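Colicin-B (Escherichia coli, PDB 1RH1) forms channels in the cytoplasmic membrane of E. coli and closely related bacteria, depolarising it and dissipating the energy of the cell. Local coordinates at residues T191-P199 against H266-E274; S331-L340 against L472-G483. All coordinates share one frame; numbering follows the deposited sequence.

Overall arrangement
The two contacts lie in different parts of an elongated chain and do not touch. Their centres are 67 Å apart, and their nearest atoms are about 43 Å apart. Contact 1 joins two parallel strands in the N-terminal region, within the range of the bacteriocin tRNase-domain family. Contact 2 joins helices in the pore-forming domain. Contact 1 closes before contact 2 opens along the chain, and the two lie on opposite sides of its centre. The long helix 291-340 spans the gap: it starts soon after strand 281-286, which pairs with 266-271, and its last turns are the first segment of contact 2.

Contact 1. Residues T191-P199 against H266-E274; sequences TVPVVDAVP and HDVIVRFPE
Val195 meets two valines of the neighbouring strand. Its CG1 is anti to the carbonyl carbon (chi1 -59°), which leaves CG2 between that carbon and the backbone N. Val195 CG2 lies 3.7 Å from Val268 CG2 and also touches Val270 CG2. Val195 and Val268 cross at about a right angle. Pro193 CG rests 3.9 Å from Val268 CG1.

The two methyls of Val192 part over the neighbouring strand. CG1 touches Ile269 CG1, while CG2 lies near Asp267 OD1. That oxygen has its polar partners elsewhere: a salt bridge to Arg170 and a hydrogen bond with Tyr282.

Ala197 CB packs against Val270 CG1 and lies 3.7 Å from Phe272 CD1. Val270 CG1 is also offset over one face of the Phe272 ring. Past the last bridge, Asp196 with Arg271, Pro199 CD and Pro273 CG meet at 4.0 Å.

Four backbone bonds zip the strands together. Ile269 N donates to Pro193 O (3.0 Å), and Ile269 O accepts from Val195 N. Arg271 N and O do the same with Val195 O and Ala197 N. Strand 266-271 thus bonds through every second residue, the pattern of a parallel beta pair, here inside the mixed sheet of the N-terminal region.

Contact 2. Residues S331-L340 against L472-G483; sequences SVGDKVGEYL and LIAFGLSATVVG
This contact belongs to the helical pore-forming domain. The end of the long helix 291-340 packs where hydrophobic helix 457-472 ends and hydrophobic helix 479-495 begins, on the two sides of their turn. Both lie within predicted membrane-spanning segments.

Tyr339 lies against the start of helix 479-495. Its CG is anti to the backbone N (chi1 176°), which sends the ring across to Ala479. The CB of Ala479 stands over the ring centre, 4.0 Å from the centroid, in a CH-pi contact. Gly483 CA approaches the ring edge.

Lys335 reaches the end of the other helix. Its chain is extended as far as CE and then bends at chi4 (-79°), which brings Lys335 NZ to Leu472 O at 3.0 Å. NZ sits 38° out of the carbonyl plane, so this hydrogen bond is not directed along a lone pair. Leu472 is the last residue of its helix, and the negative end of the helix dipole would probably favour the ammonium there. Lys335 CD touches Ile473 CA. Val482 crosses the lysine chain at about a right angle, its CG1 and CG2 both 3.4 Å from Lys335 NZ.

An apolar seam runs alongside. Between lysine and tyrosine, Val336 CG2 is 3.7 Å from Leu472 CD2 and 3.9 Å from Val482 CG1. Leu472 CD2 also meets Val332 CG1, and Val332 CG2 touches Ile473 CG2. Leu472 packs further on Val485 and Ile489.

A helix packed against both arms of a hydrophobic helical hairpin, beside its turn, fits the water-soluble form of channel-forming colicins, whose hairpin is wrapped by other helices.

Contact 1. Residues T191-P199 against H266-E274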
loop_
_atom_site.group_PDB
_atom_site.type_symbol
_atom_site.label_atom_id
_atom_site.label_comp_id
_atom_site.label_asym_id
_atom_site.label_seq_id
_atom_site.Cartn_x
_atom_site.Cartn_y
_atom_site.Cartn_z
ATOM N N THR A 191 12.809 -3.819 -0.282
ATOM C CA THR A 191 13.948 -3.871 0.622
ATOM C C THR A 191 14.070 -5.223 1.327
ATOM O O THR A 191 13.060 -5.904 1.456
ATOM C CB THR A 191 13.724 -2.671 1.552
ATOM O OG1 THR A 191 14.997 -2.070 1.506
ATOM C CG2 THR A 191 13.313 -2.917 2.979
ATOM N N VAL A 192 15.240 -5.695 1.769
ATOM C CA VAL A 192 15.417 -6.978 2.471
ATOM C C VAL A 192 16.370 -6.864 3.665
ATOM O O VAL A 192 17.442 -6.289 3.512
ATOM C CB VAL A 192 15.946 -8.038 1.455
ATOM C CG1 VAL A 192 16.645 -9.237 2.093
ATOM C CG2 VAL A 192 14.736 -8.624 0.757
ATOM N N PRO A 193 16.116 -7.385 4.866
ATOM C CA PRO A 193 17.052 -7.365 6.000
ATOM C C PRO A 193 18.410 -8.023 5.865
ATOM O O PRO A 193 18.480 -9.180 5.440
ATOM C CB PRO A 193 16.287 -7.969 7.142
ATOM C CG PRO A 193 15.248 -8.798 6.440
ATOM C CD PRO A 193 14.830 -7.907 5.280
ATOM N N VAL A 194 19.490 -7.290 6.189
ATOM C CA VAL A 194 20.817 -7.895 6.241
ATOM C C VAL A 194 21.003 -8.564 7.619
ATOM O O VAL A 194 20.718 -7.960 8.666
ATOM C CB VAL A 194 21.872 -6.804 5.996
ATOM C CG1 VAL A 194 23.301 -7.313 6.112
ATOM C CG2 VAL A 194 21.674 -6.317 4.583
ATOM N N VAL A 195 21.374 -9.860 7.639
ATOM C CA VAL A 195 21.646 -10.583 8.880
ATOM C C VAL A 195 23.067 -11.083 8.818
ATOM O O VAL A 195 23.682 -11.173 7.745
ATOM C CB VAL A 195 20.749 -11.847 9.146
ATOM C CG1 VAL A 195 19.291 -11.439 9.198
ATOM C CG2 VAL A 195 20.972 -12.909 8.085
ATOM N N ASP A 196 23.518 -11.492 10.011
ATOM C CA ASP A 196 24.903 -11.894 10.208
ATOM C C ASP A 196 25.248 -13.342 10.505
ATOM O O ASP A 196 24.824 -13.904 11.515
ATOM C CB ASP A 196 25.507 -11.059 11.319
ATOM C CG ASP A 196 26.862 -10.549 10.887
ATOM O OD1 ASP A 196 26.921 -9.399 10.441
ATOM O OD2 ASP A 196 27.841 -11.305 10.979
ATOM N N ALA A 197 26.056 -13.915 9.605
ATOM C CA ALA A 197 26.607 -15.239 9.786
ATOM C C ALA A 197 27.821 -15.100 10.696
ATOM O O ALA A 197 28.702 -14.253 10.546
ATOM C CB ALA A 197 27.039 -15.816 8.456
ATOM N N VAL A 198 27.773 -15.931 11.729
ATOM C CA VAL A 198 28.758 -16.036 12.801
ATOM C C VAL A 198 29.453 -17.409 12.790
ATOM O O VAL A 198 28.766 -18.414 12.618
ATOM C CB VAL A 198 27.986 -15.778 14.095
ATOM C CG1 VAL A 198 28.813 -16.119 15.321
ATOM C CG2 VAL A 198 27.615 -14.301 14.133
ATOM N N PRO A 199 30.774 -17.564 12.982
ATOM C CA PRO A 199 31.446 -18.867 13.000
ATOM C C PRO A 199 30.926 -19.771 14.119
ATOM O O PRO A 199 30.639 -19.315 15.231
ATOM C CB PRO A 199 32.911 -18.491 13.120
ATOM C CG PRO A 199 32.867 -17.224 13.938
ATOM C CD PRO A 199 31.719 -16.492 13.277
ATOM N N HIS A 266 10.256 -15.828 5.822
ATOM C CA HIS A 266 11.287 -14.799 5.810
ATOM C C HIS A 266 12.293 -15.030 4.710
ATOM O O HIS A 266 12.520 -16.154 4.277
ATOM C CB HIS A 266 12.039 -14.773 7.138
ATOM C CG HIS A 266 12.341 -13.382 7.664
ATOM N ND1 HIS A 266 13.510 -12.964 8.137
ATOM C CD2 HIS A 266 11.446 -12.319 7.742
ATOM C CE1 HIS A 266 13.328 -11.697 8.486
ATOM N NE2 HIS A 266 12.092 -11.295 8.254
ATOM N N ASP A 267 12.845 -13.907 4.243
ATOM C CA ASP A 267 13.975 -13.859 3.306
ATOM C C ASP A 267 14.967 -12.820 3.803
ATOM O O ASP A 267 14.584 -11.745 4.278
ATOM C CB ASP A 267 13.560 -13.472 1.876
ATOM C CG ASP A 267 12.744 -12.199 1.632
ATOM O OD1 ASP A 267 12.608 -11.808 0.469
ATOM O OD2 ASP A 267 12.228 -11.612 2.588
ATOM N N VAL A 268 16.254 -13.151 3.800
ATOM C CA VAL A 268 17.263 -12.227 4.306
ATOM C C VAL A 268 18.510 -12.301 3.452
ATOM O O VAL A 268 18.634 -13.178 2.603
ATOM C CB VAL A 268 17.679 -12.544 5.773
ATOM C CG1 VAL A 268 16.502 -12.466 6.720
ATOM C CG2 VAL A 268 18.235 -13.944 5.849
ATOM N N ILE A 269 19.455 -11.393 3.659
ATOM C CA ILE A 269 20.714 -11.506 2.960
ATOM C C ILE A 269 21.709 -11.772 4.056
ATOM O O ILE A 269 21.965 -10.968 4.951
ATOM C CB ILE A 269 21.020 -10.204 2.189
ATOM C CG1 ILE A 269 20.204 -10.195 0.911
ATOM C CG2 ILE A 269 22.487 -10.112 1.823
ATOM C CD1 ILE A 269 20.431 -8.944 0.074
ATOM N N VAL A 270 22.203 -13.001 3.987
ATOM C CA VAL A 270 23.172 -13.488 4.947
ATOM C C VAL A 270 24.520 -13.007 4.464
ATOM O O VAL A 270 24.952 -13.319 3.354
ATOM C CB VAL A 270 23.149 -15.016 4.999
ATOM C CG1 VAL A 270 24.185 -15.450 6.000
ATOM C CG2 VAL A 270 21.805 -15.550 5.443
ATOM N N ARG A 271 25.137 -12.228 5.350
ATOM C CA ARG A 271 26.472 -11.651 5.170
ATOM C C ARG A 271 27.528 -12.437 5.968
ATOM O O ARG A 271 27.452 -12.530 7.195
ATOM C CB ARG A 271 26.357 -10.205 5.618
ATOM C CG ARG A 271 27.630 -9.401 5.687
ATOM C CD ARG A 271 27.316 -8.028 6.223
ATOM N NE ARG A 271 28.117 -7.104 5.463
ATOM C CZ ARG A 271 28.404 -5.879 5.893
ATOM N NH1 ARG A 271 27.954 -5.439 7.076
ATOM N NH2 ARG A 271 29.150 -5.081 5.113
ATOM N N PHE A 272 28.544 -13.021 5.338
ATOM C CA PHE A 272 29.516 -13.826 6.060
ATOM C C PHE A 272 30.626 -13.038 6.772
ATOM O O PHE A 272 30.682 -11.818 6.604
ATOM C CB PHE A 272 30.063 -14.820 5.055
ATOM C CG PHE A 272 29.001 -15.857 4.739
ATOM C CD1 PHE A 272 28.909 -17.010 5.518
ATOM C CD2 PHE A 272 28.105 -15.658 3.684
ATOM C CE1 PHE A 272 27.922 -17.953 5.239
ATOM C CE2 PHE A 272 27.120 -16.609 3.411
ATOM C CZ PHE A 272 27.026 -17.758 4.187
ATOM N N PRO A 273 31.501 -13.601 7.631
ATOM C CA PRO A 273 32.411 -12.834 8.464
ATOM C C PRO A 273 33.566 -12.141 7.779
ATOM O O PRO A 273 33.954 -12.434 6.646
ATOM C CB PRO A 273 32.881 -13.825 9.511
ATOM C CG PRO A 273 31.736 -14.761 9.661
ATOM C CD PRO A 273 31.392 -14.945 8.201
ATOM N N GLU A 274 34.067 -11.232 8.634
ATOM C CA GLU A 274 35.264 -10.397 8.503
ATOM C C GLU A 274 36.182 -10.659 7.328
ATOM O O GLU A 274 36.294 -9.782 6.480
ATOM C CB GLU A 274 36.170 -10.465 9.798
ATOM C CG GLU A 274 36.797 -11.809 10.266
ATOM C CD GLU A 274 38.110 -11.699 11.057
ATOM O OE1 GLU A 274 38.048 -11.534 12.281
ATOM O OE2 GLU A 274 39.194 -11.797 10.457
#

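Contact 2. Residues S331-L340 against L472-G483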
loop_
_atom_site.group_PDB
_atom_site.type_symbol
_atom_site.label_atom_id
_atom_site.label_comp_id
_atom_site.label_asym_id
_atom_site.label_seq_id
_atom_site.Cartn_x
_atom_site.Cartn_y
_atom_site.Cartn_z
ATOM N N SER A 331 -11.485 29.985 -10.977
ATOM C CA SER A 331 -12.145 30.655 -12.078
ATOM C C SER A 331 -13.094 31.710 -11.499
ATOM O O SER A 331 -13.023 32.847 -11.933
ATOM C CB SER A 331 -12.893 29.622 -12.903
ATOM O OG SER A 331 -14.304 29.578 -12.644
ATOM N N VAL A 332 -13.929 31.394 -10.490
ATOM C CA VAL A 332 -14.834 32.322 -9.810
ATOM C C VAL A 332 -14.045 33.531 -9.344
ATOM O O VAL A 332 -14.427 34.679 -9.520
ATOM C CB VAL A 332 -15.499 31.577 -8.610
ATOM C CG1 VAL A 332 -16.093 32.517 -7.554
ATOM C CG2 VAL A 332 -16.600 30.705 -9.189
ATOM N N GLY A 333 -12.879 33.233 -8.794
ATOM C CA GLY A 333 -11.957 34.241 -8.326
ATOM C C GLY A 333 -11.564 35.145 -9.466
ATOM O O GLY A 333 -11.671 36.356 -9.320
ATOM N N ASP A 334 -11.178 34.547 -10.598
ATOM C CA ASP A 334 -10.820 35.304 -11.773
ATOM C C ASP A 334 -12.016 36.116 -12.240
ATOM O O ASP A 334 -11.856 37.335 -12.198
ATOM C CB ASP A 334 -10.332 34.362 -12.889
ATOM C CG ASP A 334 -8.934 33.733 -12.713
ATOM O OD1 ASP A 334 -8.606 32.806 -13.453
ATOM O OD2 ASP A 334 -8.143 34.149 -11.865
ATOM N N LYS A 335 -13.199 35.548 -12.580
ATOM C CA LYS A 335 -14.403 36.281 -13.012
ATOM C C LYS A 335 -14.891 37.368 -12.067
ATOM O O LYS A 335 -15.031 38.527 -12.446
ATOM C CB LYS A 335 -15.570 35.320 -13.238
ATOM C CG LYS A 335 -16.973 35.892 -13.532
ATOM C CD LYS A 335 -17.837 34.751 -14.059
ATOM C CE LYS A 335 -19.179 35.142 -14.686
ATOM N NZ LYS A 335 -20.220 35.437 -13.713
ATOM N N VAL A 336 -15.170 37.049 -10.813
ATOM C CA VAL A 336 -15.584 38.072 -9.867
ATOM C C VAL A 336 -14.417 39.032 -9.666
ATOM O O VAL A 336 -14.612 40.230 -9.587
ATOM C CB VAL A 336 -16.020 37.349 -8.566
ATOM C CG1 VAL A 336 -16.433 38.330 -7.514
ATOM C CG2 VAL A 336 -17.232 36.483 -8.847
ATOM N N GLY A 337 -13.188 38.532 -9.706
ATOM C CA GLY A 337 -11.982 39.317 -9.533
ATOM C C GLY A 337 -11.872 40.523 -10.453
ATOM O O GLY A 337 -11.786 41.623 -9.894
ATOM N N GLU A 338 -11.908 40.415 -11.805
ATOM C CA GLU A 338 -11.787 41.599 -12.657
ATOM C C GLU A 338 -13.030 42.533 -12.563
ATOM O O GLU A 338 -13.385 43.282 -13.476
ATOM C CB GLU A 338 -11.479 41.153 -14.167
ATOM C CG GLU A 338 -10.036 40.640 -14.626
ATOM C CD GLU A 338 -8.838 41.526 -15.145
ATOM O OE1 GLU A 338 -8.212 41.182 -16.153
ATOM O OE2 GLU A 338 -8.433 42.506 -14.522
ATOM N N TYR A 339 -13.695 42.583 -11.395
ATOM C CA TYR A 339 -14.775 43.506 -11.046
ATOM C C TYR A 339 -14.660 43.897 -9.563
ATOM O O TYR A 339 -14.798 45.072 -9.236
ATOM C CB TYR A 339 -16.189 42.879 -11.293
ATOM C CG TYR A 339 -17.287 43.834 -10.836
ATOM C CD1 TYR A 339 -17.377 45.115 -11.405
ATOM C CD2 TYR A 339 -18.128 43.483 -9.781
ATOM C CE1 TYR A 339 -18.291 46.049 -10.915
ATOM C CE2 TYR A 339 -19.047 44.416 -9.286
ATOM C CZ TYR A 339 -19.116 45.692 -9.852
ATOM O OH TYR A 339 -19.985 46.629 -9.332
ATOM N N LEU A 340 -14.438 42.951 -8.643
ATOM C CA LEU A 340 -14.341 43.239 -7.221
ATOM C C LEU A 340 -12.948 43.513 -6.720
ATOM O O LEU A 340 -12.777 43.956 -5.577
ATOM C CB LEU A 340 -14.865 42.103 -6.356
ATOM C CG LEU A 340 -16.341 41.981 -6.123
ATOM C CD1 LEU A 340 -16.574 40.912 -5.109
ATOM C CD2 LEU A 340 -16.903 43.259 -5.565
ATOM N N LEU A 472 -22.302 30.097 -10.886
ATOM C CA LEU A 472 -21.968 31.528 -11.046
ATOM C C LEU A 472 -21.171 31.820 -12.311
ATOM O O LEU A 472 -21.475 32.813 -12.979
ATOM C CB LEU A 472 -21.155 32.062 -9.853
ATOM C CG LEU A 472 -20.450 33.427 -9.939
ATOM C CD1 LEU A 472 -21.462 34.534 -9.978
ATOM C CD2 LEU A 472 -19.623 33.686 -8.710
ATOM N N ILE A 473 -20.191 30.981 -12.703
ATOM C CA ILE A 473 -19.434 31.256 -13.914
ATOM C C ILE A 473 -20.249 30.916 -15.148
ATOM O O ILE A 473 -19.731 30.965 -16.263
ATOM C CB ILE A 473 -18.097 30.456 -14.016
ATOM C CG1 ILE A 473 -18.379 28.983 -14.130
ATOM C CG2 ILE A 473 -17.213 30.756 -12.807
ATOM C CD1 ILE A 473 -17.096 28.202 -14.417
ATOM N N ALA A 474 -21.531 30.589 -14.968
ATOM C CA ALA A 474 -22.439 30.202 -16.044
ATOM C C ALA A 474 -23.732 30.986 -16.020
ATOM O O ALA A 474 -24.572 30.826 -16.905
ATOM C CB ALA A 474 -22.819 28.725 -15.935
ATOM N N PHE A 475 -23.951 31.813 -15.006
ATOM C CA PHE A 475 -25.196 32.535 -14.954
ATOM C C PHE A 475 -25.176 33.724 -15.886
ATOM O O PHE A 475 -24.137 34.369 -16.079
ATOM C CB PHE A 475 -25.451 33.038 -13.566
ATOM C CG PHE A 475 -26.027 32.054 -12.573
ATOM C CD1 PHE A 475 -26.051 32.427 -11.218
ATOM C CD2 PHE A 475 -26.549 30.824 -12.984
ATOM C CE1 PHE A 475 -26.602 31.572 -10.271
ATOM C CE2 PHE A 475 -27.097 29.975 -12.029
ATOM C CZ PHE A 475 -27.121 30.353 -10.684
ATOM N N GLY A 476 -26.336 33.986 -16.494
ATOM C CA GLY A 476 -26.463 35.202 -17.271
ATOM C C GLY A 476 -26.798 36.336 -16.297
ATOM O O GLY A 476 -27.993 36.600 -16.068
ATOM N N LEU A 477 -25.789 36.986 -15.672
ATOM C CA LEU A 477 -26.078 38.056 -14.707
ATOM C C LEU A 477 -25.154 39.258 -14.894
ATOM O O LEU A 477 -24.000 39.102 -15.315
ATOM C CB LEU A 477 -25.896 37.597 -13.251
ATOM C CG LEU A 477 -26.454 36.300 -12.702
ATOM C CD1 LEU A 477 -25.793 36.048 -11.365
ATOM C CD2 LEU A 477 -27.962 36.350 -12.611
ATOM N N SER A 478 -25.635 40.463 -14.530
ATOM C CA SER A 478 -24.843 41.675 -14.638
ATOM C C SER A 478 -23.656 41.724 -13.668
ATOM O O SER A 478 -23.561 40.887 -12.774
ATOM C CB SER A 478 -25.759 42.867 -14.411
ATOM O OG SER A 478 -25.957 43.247 -13.056
ATOM N N ALA A 479 -22.723 42.669 -13.799
ATOM C CA ALA A 479 -21.587 42.762 -12.898
ATOM C C ALA A 479 -21.878 43.068 -11.431
ATOM O O ALA A 479 -21.133 42.644 -10.536
ATOM C CB ALA A 479 -20.636 43.825 -13.369
ATOM N N THR A 480 -22.979 43.781 -11.158
ATOM C CA THR A 480 -23.323 44.150 -9.789
ATOM C C THR A 480 -23.653 42.896 -9.032
ATOM O O THR A 480 -23.110 42.636 -7.963
ATOM C CB THR A 480 -24.535 45.051 -9.711
ATOM O OG1 THR A 480 -24.483 45.921 -10.821
ATOM C CG2 THR A 480 -24.539 45.884 -8.447
ATOM N N VAL A 481 -24.502 42.124 -9.715
ATOM C CA VAL A 481 -25.002 40.837 -9.288
ATOM C C VAL A 481 -23.858 39.846 -9.199
ATOM O O VAL A 481 -23.680 39.301 -8.118
ATOM C CB VAL A 481 -26.064 40.389 -10.287
ATOM C CG1 VAL A 481 -26.704 39.095 -9.855
ATOM C CG2 VAL A 481 -27.149 41.444 -10.337
ATOM N N VAL A 482 -23.048 39.589 -10.235
ATOM C CA VAL A 482 -21.911 38.666 -10.147
ATOM C C VAL A 482 -21.004 38.980 -8.954
ATOM O O VAL A 482 -20.459 38.069 -8.330
ATOM C CB VAL A 482 -21.112 38.725 -11.470
ATOM C CG1 VAL A 482 -19.798 37.946 -11.456
ATOM C CG2 VAL A 482 -22.019 38.099 -12.507
ATOM N N GLY A 483 -20.873 40.260 -8.597
ATOM C CA GLY A 483 -20.129 40.616 -7.409
ATOM C C GLY A 483 -20.822 40.138 -6.123
ATOM O O GLY A 483 -20.181 39.556 -5.245
#